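Local coordinates for putative lipoprotein (Parabacteroides distasonis ATCC 8503, PDB 3JX8), which is of unknown function but is probably a membrane-attached lipoprotein with an adhesin-like domain, suggested to act in cell adhesion or lipid binding, at residues D4-G9 with D83-V88; D8-P13 with I49-F54; R198-N203 with V212-I217. One frame throughout, in Å; residues are numbered along the deposited sequence.

Contact 1: D4-G9 with D83-V88; sequences DKRIDG and DLRPTV
A two-stranded parallel ladder pairs strand 6-8 with strand 83-85, and across it two arginines, Arg-6 and Arg-85, stack. Their guanidinium planes are 25° apart, and NH1 of Arg-85 sits over the centre of the other group, 3.4 Å from CZ of Arg-6. The two side chains cross at about a right angle: Arg-6 is extended, with CG anti to the backbone N (chi1 174°), whereas Arg-85 is bent at chi2 (-62°), which brings its guanidinium back over Asp-83 and across Arg-6. Each arginine's charge is probably offset by its salt bridge to an aspartate of its own strand, Asp-8 for Arg-6 and Asp-83 for Arg-85. Arg-6 grips Asp-8 side-on, with NE and NH2 both reaching OD1, the NE bond being 2.8 Å. Arg-85 uses NE and NH2 for a separate carboxylate oxygen each, NH2 lying 2.9 Å from Asp-83 OD2.

The ladder is of the regular parallel kind, Ile-7 bonding to residues on both sides of Leu-84: its N donates to Asp-83 O (2.8 Å) and its O accepts from Arg-85 N (2.8 Å). Asp-83 N to Lys-5 O and Gly-9 N to Arg-85 O extend the series at its ends. On the face away from the charged residues, CG1 of Ile-7 meets CD2 of Leu-84 at 4.0 Å, and both side chains also touch Tyr-56.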
ATOM      1  N   ASP A   4      32.614   7.219  -6.714  1.00 48.25           N
ATOM      2  CA  ASP A   4      32.079   6.913  -5.340  1.00 47.19           C
ATOM      3  C   ASP A   4      30.874   5.930  -5.291  1.00 45.81           C
ATOM      4  O   ASP A   4      31.049   4.801  -4.842  1.00 47.49           O
ATOM      5  CB  ASP A   4      31.750   8.232  -4.559  1.00 47.68           C
ATOM      6  N   LYS A   5      29.682   6.343  -5.733  0.50 44.39           N
ATOM      7  CA  LYS A   5      28.469   5.510  -5.558  0.50 42.60           C
ATOM      8  C   LYS A   5      28.275   4.390  -6.593  0.50 41.40           C
ATOM      9  O   LYS A   5      27.882   3.281  -6.222  0.50 40.78           O
ATOM     10  CB  LYS A   5      27.202   6.378  -5.487  0.50 42.44           C
ATOM     11  CG  LYS A   5      25.933   5.612  -5.054  0.50 41.92           C
ATOM     12  CD  LYS A   5      24.851   6.564  -4.562  0.50 41.73           C
ATOM     13  CE  LYS A   5      23.540   5.847  -4.324  0.50 41.56           C
ATOM     14  NZ  LYS A   5      22.621   6.605  -3.422  0.50 40.45           N
ATOM     15  N   ARG A   6      28.528   4.669  -7.873  1.00 40.07           N
ATOM     16  CA  ARG A   6      28.312   3.654  -8.927  1.00 38.55           C
ATOM     17  C   ARG A   6      29.576   2.866  -9.262  1.00 35.38           C
ATOM     18  O   ARG A   6      30.589   3.448  -9.523  1.00 35.35           O
ATOM     19  CB  ARG A   6      27.790   4.306 -10.188  1.00 39.09           C
ATOM     20  CG  ARG A   6      27.662   3.369 -11.365  1.00 41.78           C
ATOM     21  CD  ARG A   6      27.264   4.106 -12.614  1.00 45.12           C
ATOM     22  NE  ARG A   6      27.484   3.316 -13.813  1.00 48.48           N
ATOM     23  CZ  ARG A   6      27.024   3.632 -15.026  1.00 54.06           C
ATOM     24  NH1 ARG A   6      26.289   4.733 -15.239  1.00 55.57           N
ATOM     25  NH2 ARG A   6      27.280   2.823 -16.045  1.00 55.53           N
ATOM     26  N   ILE A   7      29.513   1.543  -9.264  1.00 32.33           N
ATOM     27  CA  ILE A   7      30.692   0.730  -9.576  1.00 30.03           C
ATOM     28  C   ILE A   7      30.334  -0.195 -10.731  1.00 28.73           C
ATOM     29  O   ILE A   7      29.415  -0.997 -10.632  1.00 26.35           O
ATOM     30  CB  ILE A   7      31.190  -0.123  -8.381  1.00 30.03           C
ATOM     31  CG1 ILE A   7      31.149   0.651  -7.042  1.00 29.82           C
ATOM     32  CG2 ILE A   7      32.578  -0.684  -8.692  1.00 27.03           C
ATOM     33  CD1 ILE A   7      32.223   1.721  -6.853  1.00 29.61           C
ATOM     34  N   ASP A   8      31.042  -0.057 -11.845  1.00 28.21           N
ATOM     35  CA  ASP A   8      30.774  -0.912 -12.996  1.00 28.30           C
ATOM     36  C   ASP A   8      31.590  -2.179 -12.912  1.00 27.63           C
ATOM     37  O   ASP A   8      32.735  -2.145 -12.495  1.00 26.42           O
ATOM     38  CB  ASP A   8      31.083  -0.178 -14.286  1.00 29.00           C
ATOM     39  CG  ASP A   8      30.168   1.022 -14.510  1.00 31.39           C
ATOM     40  OD1 ASP A   8      28.966   0.927 -14.227  1.00 33.48           O
ATOM     41  OD2 ASP A   8      30.665   2.068 -14.953  1.00 36.82           O
ATOM     42  N   GLY A   9      30.983  -3.290 -13.311  1.00 27.42           N
ATOM     43  CA  GLY A   9      31.685  -4.563 -13.402  1.00 27.31           C
ATOM     44  C   GLY A   9      32.768  -4.487 -14.446  1.00 27.06           C
ATOM     45  O   GLY A   9      32.549  -3.957 -15.519  1.00 26.56           O
ATOM     46  N   ASP A  83      25.920   1.413  -5.877  1.00 27.17           N
ATOM     47  CA  ASP A  83      25.121   1.094  -7.043  1.00 28.27           C
ATOM     48  C   ASP A  83      25.999   0.241  -7.988  1.00 27.87           C
ATOM     49  O   ASP A  83      26.838   0.752  -8.731  1.00 27.90           O
ATOM     50  CB  ASP A  83      24.741   2.423  -7.680  1.00 29.21           C
ATOM     51  CG  ASP A  83      24.014   2.273  -8.997  1.00 32.39           C
ATOM     52  OD1 ASP A  83      23.545   1.161  -9.358  1.00 34.54           O
ATOM     53  OD2 ASP A  83      23.919   3.323  -9.665  1.00 36.93           O
ATOM     54  N   LEU A  84      25.825  -1.065  -7.911  1.00 27.95           N
ATOM     55  CA  LEU A  84      26.692  -1.982  -8.624  1.00 27.70           C
ATOM     56  C   LEU A  84      26.085  -2.243 -10.006  1.00 28.27           C
ATOM     57  O   LEU A  84      24.889  -2.439 -10.128  1.00 27.72           O
ATOM     58  CB  LEU A  84      26.839  -3.278  -7.838  1.00 27.37           C
ATOM     59  CG  LEU A  84      27.294  -3.129  -6.372  1.00 26.43           C
ATOM     60  CD1 LEU A  84      27.477  -4.474  -5.705  1.00 24.95           C
ATOM     61  CD2 LEU A  84      28.539  -2.328  -6.243  1.00 25.14           C
ATOM     62  N   ARG A  85      26.920  -2.215 -11.042  1.00 28.01           N
ATOM     63  CA  ARG A  85      26.473  -2.538 -12.385  1.00 28.31           C
ATOM     64  C   ARG A  85      27.265  -3.739 -12.897  1.00 27.19           C
ATOM     65  O   ARG A  85      28.257  -3.560 -13.611  1.00 27.18           O
ATOM     66  CB  ARG A  85      26.665  -1.337 -13.324  1.00 28.92           C
ATOM     67  CG  ARG A  85      26.031  -0.050 -12.853  1.00 30.89           C
ATOM     68  CD  ARG A  85      24.554  -0.149 -12.718  1.00 33.27           C
ATOM     69  NE  ARG A  85      24.009   1.136 -12.284  1.00 38.75           N
ATOM     70  CZ  ARG A  85      23.798   2.204 -13.070  1.00 41.42           C
ATOM     71  NH1 ARG A  85      24.048   2.174 -14.368  1.00 43.50           N
ATOM     72  NH2 ARG A  85      23.316   3.324 -12.549  1.00 41.24           N
ATOM     73  N   PRO A  86      26.848  -4.955 -12.522  1.00 26.38           N
ATOM     74  CA  PRO A  86      27.541  -6.143 -12.997  1.00 26.45           C
ATOM     75  C   PRO A  86      27.263  -6.433 -14.457  1.00 26.00           C
ATOM     76  O   PRO A  86      26.246  -6.006 -14.977  1.00 25.56           O
ATOM     77  CB  PRO A  86      26.978  -7.267 -12.112  1.00 26.32           C
ATOM     78  CG  PRO A  86      25.725  -6.776 -11.608  1.00 26.79           C
ATOM     79  CD  PRO A  86      25.826  -5.297 -11.522  1.00 26.54           C
ATOM     80  N   THR A  87      28.191  -7.126 -15.114  1.00 25.76           N
ATOM     81  CA  THR A  87      27.949  -7.664 -16.444  1.00 25.54           C
ATOM     82  C   THR A  87      27.342  -9.067 -16.318  1.00 25.60           C
ATOM     83  O   THR A  87      26.682  -9.516 -17.228  1.00 26.09           O
ATOM     84  CB  THR A  87      29.216  -7.668 -17.316  1.00 25.74           C
ATOM     85  OG1 THR A  87      30.206  -8.519 -16.748  1.00 25.04           O
ATOM     86  CG2 THR A  87      29.783  -6.257 -17.442  1.00 24.75           C
ATOM     87  N   VAL A  88      27.526  -9.728 -15.175  1.00 25.35           N
ATOM     88  CA  VAL A  88      26.975 -11.068 -14.917  1.00 25.28           C
ATOM     89  C   VAL A  88      26.770 -11.114 -13.421  1.00 24.43           C
ATOM     90  O   VAL A  88      27.631 -10.647 -12.688  1.00 23.97           O
ATOM     91  CB  VAL A  88      28.010 -12.206 -15.222  1.00 26.15           C
ATOM     92  CG1 VAL A  88      27.376 -13.590 -15.001  1.00 26.29           C
ATOM     93  CG2 VAL A  88      28.531 -12.110 -16.610  1.00 28.89           C
TER

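Contact 2: D8-P13 with I49-F54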
ATOM      1  N   ASP A   8      31.042  -0.057 -11.845  1.00 28.21           N
ATOM      2  CA  ASP A   8      30.774  -0.912 -12.996  1.00 28.30           C
ATOM      3  C   ASP A   8      31.590  -2.179 -12.912  1.00 27.63           C
ATOM      4  O   ASP A   8      32.735  -2.145 -12.495  1.00 26.42           O
ATOM      5  CB  ASP A   8      31.083  -0.178 -14.286  1.00 29.00           C
ATOM      6  CG  ASP A   8      30.168   1.022 -14.510  1.00 31.39           C
ATOM      7  OD1 ASP A   8      28.966   0.927 -14.227  1.00 33.48           O
ATOM      8  OD2 ASP A   8      30.665   2.068 -14.953  1.00 36.82           O
ATOM      9  N   GLY A   9      30.983  -3.290 -13.311  1.00 27.42           N
ATOM     10  CA  GLY A   9      31.685  -4.563 -13.402  1.00 27.31           C
ATOM     11  C   GLY A   9      32.768  -4.487 -14.446  1.00 27.06           C
ATOM     12  O   GLY A   9      32.549  -3.957 -15.519  1.00 26.56           O
ATOM     13  N   ASN A  10      33.951  -5.013 -14.125  1.00 27.33           N
ATOM     14  CA  ASN A  10      35.082  -4.957 -15.043  1.00 26.39           C
ATOM     15  C   ASN A  10      35.003  -5.995 -16.158  1.00 26.55           C
ATOM     16  O   ASN A  10      35.894  -6.063 -16.964  1.00 26.90           O
ATOM     17  CB  ASN A  10      36.425  -5.046 -14.300  1.00 26.44           C
ATOM     18  CG  ASN A  10      36.740  -6.449 -13.744  1.00 25.14           C
ATOM     19  OD1 ASN A  10      35.942  -7.383 -13.812  1.00 22.58           O
ATOM     20  ND2 ASN A  10      37.915  -6.571 -13.153  1.00 23.75           N
ATOM     21  N   GLY A  11      33.961  -6.816 -16.183  1.00 26.22           N
ATOM     22  CA  GLY A  11      33.756  -7.740 -17.290  1.00 26.04           C
ATOM     23  C   GLY A  11      34.526  -9.038 -17.141  1.00 25.72           C
ATOM     24  O   GLY A  11      34.573  -9.821 -18.057  1.00 25.95           O
ATOM     25  N   ASN A  12      35.135  -9.270 -15.990  1.00 24.69           N
ATOM     26  CA  ASN A  12      35.795 -10.535 -15.740  1.00 23.96           C
ATOM     27  C   ASN A  12      35.052 -11.324 -14.679  1.00 23.34           C
ATOM     28  O   ASN A  12      35.350 -11.200 -13.516  1.00 23.34           O
ATOM     29  CB  ASN A  12      37.209 -10.253 -15.291  1.00 23.85           C
ATOM     30  CG  ASN A  12      37.991  -9.484 -16.316  1.00 23.29           C
ATOM     31  OD1 ASN A  12      37.660  -9.464 -17.504  1.00 23.11           O
ATOM     32  ND2 ASN A  12      39.059  -8.856 -15.864  1.00 22.26           N
ATOM     33  N   PRO A  13      34.106 -12.172 -15.079  1.00 23.40           N
ATOM     34  CA  PRO A  13      33.323 -12.870 -14.070  1.00 23.42           C
ATOM     35  C   PRO A  13      34.107 -13.883 -13.257  1.00 23.49           C
ATOM     36  O   PRO A  13      34.858 -14.673 -13.821  1.00 23.38           O
ATOM     37  CB  PRO A  13      32.259 -13.610 -14.891  1.00 23.52           C
ATOM     38  CG  PRO A  13      32.434 -13.147 -16.304  1.00 23.78           C
ATOM     39  CD  PRO A  13      33.813 -12.672 -16.432  1.00 23.34           C
ATOM     40  N   ILE A  49      30.055 -13.033 -10.033  1.00 24.17           N
ATOM     41  CA  ILE A  49      29.908 -11.614 -10.370  1.00 23.81           C
ATOM     42  C   ILE A  49      31.256 -11.125 -10.911  1.00 24.84           C
ATOM     43  O   ILE A  49      32.302 -11.782 -10.684  1.00 25.47           O
ATOM     44  CB  ILE A  49      29.420 -10.796  -9.110  1.00 23.74           C
ATOM     45  CG1 ILE A  49      28.801  -9.448  -9.524  1.00 23.12           C
ATOM     46  CG2 ILE A  49      30.544 -10.607  -8.058  1.00 20.75           C
ATOM     47  CD1 ILE A  49      27.976  -8.785  -8.417  1.00 17.59           C
ATOM     48  N   ASP A  50      31.257 -10.001 -11.621  1.00 24.67           N
ATOM     49  CA  ASP A  50      32.503  -9.384 -12.029  1.00 24.51           C
ATOM     50  C   ASP A  50      33.446  -9.337 -10.816  1.00 24.82           C
ATOM     51  O   ASP A  50      33.048  -8.934  -9.718  1.00 24.93           O
ATOM     52  CB  ASP A  50      32.288  -7.974 -12.591  1.00 24.17           C
ATOM     53  CG  ASP A  50      31.280  -7.946 -13.746  1.00 23.52           C
ATOM     54  OD1 ASP A  50      30.096  -8.198 -13.476  1.00 23.36           O
ATOM     55  OD2 ASP A  50      31.654  -7.660 -14.911  1.00 22.96           O
ATOM     56  N   GLU A  51      34.695  -9.754 -11.028  1.00 24.79           N
ATOM     57  CA  GLU A  51      35.640  -9.966  -9.938  1.00 24.68           C
ATOM     58  C   GLU A  51      35.788  -8.719  -9.063  1.00 25.13           C
ATOM     59  O   GLU A  51      35.961  -8.815  -7.842  1.00 25.30           O
ATOM     60  CB  GLU A  51      37.006 -10.409 -10.463  1.00 24.54           C
ATOM     61  CG  GLU A  51      37.713  -9.361 -11.302  1.00 24.76           C
ATOM     62  CD  GLU A  51      38.944  -9.880 -12.049  1.00 25.09           C
ATOM     63  OE1 GLU A  51      39.534 -10.936 -11.678  1.00 25.34           O
ATOM     64  OE2 GLU A  51      39.336  -9.165 -12.990  1.00 22.70           O
ATOM     65  N   ASN A  52      35.713  -7.548  -9.677  1.00 24.72           N
ATOM     66  CA  ASN A  52      35.890  -6.313  -8.928  1.00 24.72           C
ATOM     67  C   ASN A  52      34.725  -5.983  -7.972  1.00 24.87           C
ATOM     68  O   ASN A  52      34.916  -5.282  -6.999  1.00 25.91           O
ATOM     69  CB  ASN A  52      36.189  -5.157  -9.881  1.00 24.20           C
ATOM     70  CG  ASN A  52      35.036  -4.860 -10.815  1.00 25.08           C
ATOM     71  OD1 ASN A  52      34.463  -5.757 -11.418  1.00 23.20           O
ATOM     72  ND2 ASN A  52      34.704  -3.580 -10.951  1.00 26.11           N
ATOM     73  N   LEU A  53      33.543  -6.530  -8.208  1.00 24.81           N
ATOM     74  CA  LEU A  53      32.379  -6.169  -7.420  1.00 24.12           C
ATOM     75  C   LEU A  53      32.280  -6.899  -6.048  1.00 24.91           C
ATOM     76  O   LEU A  53      31.582  -6.410  -5.143  1.00 24.07           O
ATOM     77  CB  LEU A  53      31.120  -6.375  -8.260  1.00 23.70           C
ATOM     78  CG  LEU A  53      31.046  -5.487  -9.510  1.00 23.16           C
ATOM     79  CD1 LEU A  53      29.700  -5.689 -10.271  1.00 20.01           C
ATOM     80  CD2 LEU A  53      31.313  -3.999  -9.168  1.00 21.36           C
ATOM     81  N   PHE A  54      33.000  -8.016  -5.860  1.00 24.73           N
ATOM     82  CA  PHE A  54      32.974  -8.720  -4.561  1.00 25.34           C
ATOM     83  C   PHE A  54      33.380  -7.822  -3.391  1.00 24.92           C
ATOM     84  O   PHE A  54      32.859  -7.953  -2.319  1.00 24.58           O
ATOM     85  CB  PHE A  54      33.907  -9.952  -4.541  1.00 25.30           C
ATOM     86  CG  PHE A  54      33.339 -11.162  -5.236  1.00 26.00           C
ATOM     87  CD1 PHE A  54      32.308 -11.878  -4.668  1.00 25.56           C
ATOM     88  CD2 PHE A  54      33.846 -11.593  -6.447  1.00 26.09           C
ATOM     89  CE1 PHE A  54      31.776 -12.997  -5.295  1.00 25.19           C
ATOM     90  CE2 PHE A  54      33.316 -12.725  -7.069  1.00 26.50           C
ATOM     91  CZ  PHE A  54      32.278 -13.413  -6.490  1.00 24.64           C
TER
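Residues 9-12 form an irregular loop between strands 6-8 and 13-17 that wraps against the end of strand 44-50 and the turn after it, where residues 51-54 have helical backbone angles. The CA atoms of Pro-13 and Asp-50, an antiparallel non-hydrogen-bonded pair, are 4.1 Å apart, and Glu-51 N donates to Asn-12 O at 3.0 Å. Within the loop, Asn-10 OD1 accepts from Asn-12 N, closing an Asx turn.

Asn-52 binds the loop backbone through both its amide N and O; its CG lies between its backbone N and carbonyl carbon (chi1 64°), which turns the amide to the loop. ND2 donates to Asp-8 O (2.9 Å), which lies in the amide plane, while OD1 accepts from Asn-10 N (2.9 Å) arriving above the carbonyl plane. The Asn-52 amide is also stacked on that of Asn-10, planes 26° apart, as the two side chains slide past each other in opposite directions. One oxygen, Glu-51 OE2, gathers two amides: Asn-10 ND2 approaches on its anti lone pair at 3.0 Å, and Asn-12 ND2 comes from above the carboxylate plane at 2.9 Å. Asp-50 OD2 takes Gly-11 N at 2.8 Å, again through the anti lone pair, and is probably also hydrogen-bonded to Thr-87 OG1.

Strand 13-17 pairs antiparallel with strand 44-50, while Pro-86, just after strand 83-85, touches Ile-49, Asp-50 and Leu-53.

Contact 3: R198-N203 with V212-I217. With SO4 (sulfate ion), chain I.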
ATOM      1  N   ARG A 198     -11.333 -22.795  -1.707  1.00 26.38           N
ATOM      2  CA  ARG A 198     -12.640 -23.085  -1.134  1.00 26.54           C
ATOM      3  C   ARG A 198     -13.262 -21.795  -0.587  1.00 26.06           C
ATOM      4  O   ARG A 198     -14.398 -21.476  -0.917  1.00 25.87           O
ATOM      5  CB  ARG A 198     -12.560 -24.171  -0.057  1.00 26.56           C
ATOM      6  CG  ARG A 198     -13.926 -24.508   0.527  1.00 26.87           C
ATOM      7  CD  ARG A 198     -13.853 -25.679   1.512  1.00 27.25           C
ATOM      8  NE  ARG A 198     -13.017 -25.331   2.665  1.00 29.90           N
ATOM      9  CZ  ARG A 198     -13.421 -24.702   3.768  1.00 31.79           C
ATOM     10  NH1 ARG A 198     -14.692 -24.348   3.939  1.00 33.77           N
ATOM     11  NH2 ARG A 198     -12.536 -24.416   4.719  1.00 32.56           N
ATOM     12  N   LYS A 199     -12.519 -21.102   0.278  1.00 25.73           N
ATOM     13  CA  LYS A 199     -12.914 -19.812   0.809  1.00 25.91           C
ATOM     14  C   LYS A 199     -11.884 -18.759   0.435  1.00 25.02           C
ATOM     15  O   LYS A 199     -10.681 -18.984   0.572  1.00 24.83           O
ATOM     16  CB  LYS A 199     -13.017 -19.861   2.325  1.00 26.64           C
ATOM     17  CG  LYS A 199     -13.965 -20.952   2.845  1.00 30.85           C
ATOM     18  CD  LYS A 199     -14.575 -20.643   4.246  1.00 34.40           C
ATOM     19  CE  LYS A 199     -13.551 -20.590   5.380  1.00 37.18           C
ATOM     20  NZ  LYS A 199     -14.182 -20.588   6.766  1.00 39.24           N
ATOM     21  N   ALA A 200     -12.348 -17.608  -0.024  1.00 24.19           N
ATOM     22  CA  ALA A 200     -11.463 -16.486  -0.331  1.00 23.82           C
ATOM     23  C   ALA A 200     -12.022 -15.160   0.174  1.00 24.17           C
ATOM     24  O   ALA A 200     -13.245 -14.888   0.100  1.00 23.86           O
ATOM     25  CB  ALA A 200     -11.210 -16.399  -1.799  1.00 22.64           C
ATOM     26  N   GLU A 201     -11.102 -14.331   0.654  1.00 24.36           N
ATOM     27  CA  GLU A 201     -11.364 -12.933   0.993  1.00 25.16           C
ATOM     28  C   GLU A 201     -10.569 -12.036   0.047  1.00 24.46           C
ATOM     29  O   GLU A 201      -9.354 -12.220  -0.107  1.00 24.10           O
ATOM     30  CB  GLU A 201     -10.888 -12.670   2.410  1.00 25.23           C
ATOM     31  CG  GLU A 201     -11.328 -11.336   2.942  1.00 31.94           C
ATOM     32  CD  GLU A 201     -10.668 -10.988   4.273  1.00 38.91           C
ATOM     33  OE1 GLU A 201     -10.314 -11.964   4.998  1.00 45.16           O
ATOM     34  OE2 GLU A 201     -10.510  -9.761   4.572  1.00 38.62           O
ATOM     35  N   CYS A 202     -11.240 -11.083  -0.576  1.00 23.95           N
ATOM     36  CA  CYS A 202     -10.623 -10.177  -1.539  1.00 23.94           C
ATOM     37  C   CYS A 202     -10.846  -8.749  -1.107  1.00 23.84           C
ATOM     38  O   CYS A 202     -11.981  -8.314  -0.878  1.00 25.00           O
ATOM     39  CB  CYS A 202     -11.240 -10.378  -2.896  1.00 24.20           C
ATOM     40  SG  CYS A 202     -10.868 -11.958  -3.619  1.00 23.88           S
ATOM     41  N   ASN A 203      -9.759  -8.019  -0.965  1.00 23.76           N
ATOM     42  CA  ASN A 203      -9.812  -6.620  -0.568  1.00 23.60           C
ATOM     43  C   ASN A 203      -9.032  -5.782  -1.517  1.00 23.57           C
ATOM     44  O   ASN A 203      -7.851  -6.080  -1.762  1.00 24.75           O
ATOM     45  CB  ASN A 203      -9.213  -6.438   0.803  1.00 23.59           C
ATOM     46  CG  ASN A 203     -10.029  -7.113   1.886  1.00 25.81           C
ATOM     47  OD1 ASN A 203     -11.116  -6.656   2.224  1.00 28.38           O
ATOM     48  ND2 ASN A 203      -9.517  -8.203   2.421  1.00 25.56           N
ATOM     49  N   VAL A 212     -10.485 -13.949  -8.983  1.00 22.52           N
ATOM     50  CA  VAL A 212     -10.525 -14.988  -7.978  1.00 21.94           C
ATOM     51  C   VAL A 212     -11.425 -16.133  -8.408  1.00 23.11           C
ATOM     52  O   VAL A 212     -12.396 -15.931  -9.140  1.00 22.84           O
ATOM     53  CB  VAL A 212     -10.989 -14.421  -6.591  1.00 21.66           C
ATOM     54  CG1 VAL A 212     -12.396 -13.780  -6.695  1.00 19.14           C
ATOM     55  CG2 VAL A 212     -10.879 -15.500  -5.459  1.00 19.26           C
ATOM     56  N   TYR A 213     -11.065 -17.335  -7.941  1.00 23.57           N
ATOM     57  CA  TYR A 213     -11.860 -18.542  -8.101  1.00 23.71           C
ATOM     58  C   TYR A 213     -12.045 -19.126  -6.712  1.00 23.85           C
ATOM     59  O   TYR A 213     -11.092 -19.611  -6.108  1.00 24.07           O
ATOM     60  CB  TYR A 213     -11.109 -19.506  -9.000  1.00 24.67           C
ATOM     61  CG  TYR A 213     -11.704 -20.878  -9.239  1.00 25.51           C
ATOM     62  CD1 TYR A 213     -13.047 -21.134  -9.053  1.00 26.77           C
ATOM     63  CD2 TYR A 213     -10.898 -21.915  -9.733  1.00 28.08           C
ATOM     64  CE1 TYR A 213     -13.582 -22.378  -9.300  1.00 29.02           C
ATOM     65  CE2 TYR A 213     -11.420 -23.166 -10.002  1.00 28.78           C
ATOM     66  CZ  TYR A 213     -12.763 -23.390  -9.791  1.00 29.97           C
ATOM     67  OH  TYR A 213     -13.308 -24.618 -10.048  1.00 33.39           O
ATOM     68  N   ALA A 214     -13.277 -19.038  -6.207  1.00 23.71           N
ATOM     69  CA  ALA A 214     -13.670 -19.531  -4.887  1.00 23.82           C
ATOM     70  C   ALA A 214     -14.872 -20.437  -5.108  1.00 23.47           C
ATOM     71  O   ALA A 214     -15.788 -20.097  -5.849  1.00 23.87           O
ATOM     72  CB  ALA A 214     -14.019 -18.374  -3.913  1.00 22.78           C
ATOM     73  N   THR A 215     -14.852 -21.598  -4.487  1.00 23.54           N
ATOM     74  CA  THR A 215     -15.917 -22.581  -4.694  1.00 24.06           C
ATOM     75  C   THR A 215     -17.030 -22.487  -3.655  1.00 24.76           C
ATOM     76  O   THR A 215     -18.175 -22.771  -3.976  1.00 25.37           O
ATOM     77  CB  THR A 215     -15.362 -24.015  -4.750  1.00 23.31           C
ATOM     78  OG1 THR A 215     -14.791 -24.343  -3.484  1.00 21.82           O
ATOM     79  CG2 THR A 215     -14.293 -24.134  -5.856  1.00 22.23           C
ATOM     80  N   GLN A 216     -16.722 -22.066  -2.435  1.00 25.25           N
ATOM     81  CA  GLN A 216     -17.738 -22.074  -1.381  1.00 26.15           C
ATOM     82  C   GLN A 216     -18.113 -20.693  -0.820  1.00 25.22           C
ATOM     83  O   GLN A 216     -19.280 -20.349  -0.778  1.00 25.16           O
ATOM     84  CB  GLN A 216     -17.258 -22.973  -0.275  1.00 27.01           C
ATOM     85  CG  GLN A 216     -18.291 -23.263   0.766  1.00 31.06           C
ATOM     86  CD  GLN A 216     -17.708 -24.136   1.845  1.00 36.18           C
ATOM     87  OE1 GLN A 216     -17.171 -25.217   1.563  1.00 38.27           O
ATOM     88  NE2 GLN A 216     -17.774 -23.663   3.084  1.00 38.90           N
ATOM     89  N   ILE A 217     -17.120 -19.930  -0.382  1.00 24.58           N
ATOM     90  CA  ILE A 217     -17.340 -18.619   0.229  1.00 23.90           C
ATOM     91  C   ILE A 217     -16.404 -17.591  -0.417  1.00 24.04           C
ATOM     92  O   ILE A 217     -15.205 -17.841  -0.572  1.00 23.41           O
ATOM     93  CB  ILE A 217     -17.007 -18.644   1.749  1.00 24.05           C
ATOM     94  CG1 ILE A 217     -17.879 -19.651   2.501  1.00 24.30           C
ATOM     95  CG2 ILE A 217     -17.167 -17.280   2.369  1.00 21.58           C
ATOM     96  CD1 ILE A 217     -19.344 -19.290   2.520  1.00 22.98           C
TER
HETATM   97  S   SO4 I  15     -15.187 -23.522   7.552  0.60 61.83           S
HETATM   98  O1  SO4 I  15     -15.878 -22.513   6.767  0.60 61.38           O
HETATM   99  O2  SO4 I  15     -14.036 -22.915   8.218  0.60 60.79           O
HETATM  100  O3  SO4 I  15     -16.129 -24.091   8.501  0.60 61.41           O
HETATM  101  O4  SO4 I  15     -14.759 -24.608   6.697  0.60 61.17           O
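Backbone hydrogen bonds join Arg-198 and Ala-200 to Gln-216 and Ile-217 where successive coils of a beta-solenoid, consistent with the right-handed beta-helices of the pectate-lyase-like clan, turn from one sheet to another. Arg-198 O sits at this corner and accepts twice, from Gln-216 N (2.8 Å) and Ile-217 N (3.2 Å), both in its carbonyl plane. Ala-200 N then donates to Ile-217 O at 2.9 Å, so that Lys-199 and Ile-217 form a parallel bridge between neighbouring coils.

Apolar side chains meet inside the coil, between strands 200-203 and 212-214, which run nearly antiparallel with axes 8.2 Å apart at closest. CB of Ala-200 touches CG2 of Val-212 at 3.8 Å and also meets CB of Ala-214, while SG of Cys-202 packs against CB of Val-212. Leu-218, Phe-182 and Ile-228 add to this core. On the outer side, Lys-199 runs alongside Ile-217, CD to CG1 3.9 Å.

Charge-based contacts surround a sulfate, probably from the crystallisation liquor. With CG anti to the backbone N (chi1 -179°), the Arg-198 chain lies alongside Gln-216, CG near CB of the latter, and the bend at chi3 (63°) turns the guanidinium to the sulfate; NE forms a salt bridge with Asp-178. Sulfate O4 accepts weak hydrogen bonds from NH1 and NH2 of Arg-198, whereas NZ of Lys-199 hydrogen-bonds sulfate O1 at 2.6 Å and sulfate O2 at 2.7 Å.

Contacts 1 and 2 lie side by side near the N-terminal end of the elongated, all-strand chain, their centres 8 Å apart, sharing Asp-8 and Gly-9. They touch further through Pro-86 and Thr-87, so the N-terminal residues, the end of strand 44-50 and the segment after strand 83-85 form one connected cluster. Contact 3 comes later in the sequence and lies on the opposite side of the chain's centre, its centre about 45 Å from that of contact 1 and about 48 Å from that of contact 2. The first two join sequence-distant segments at one end, whereas contact 3 links strands 200-205 and 209-214 inside a coil and ties its corner to the next.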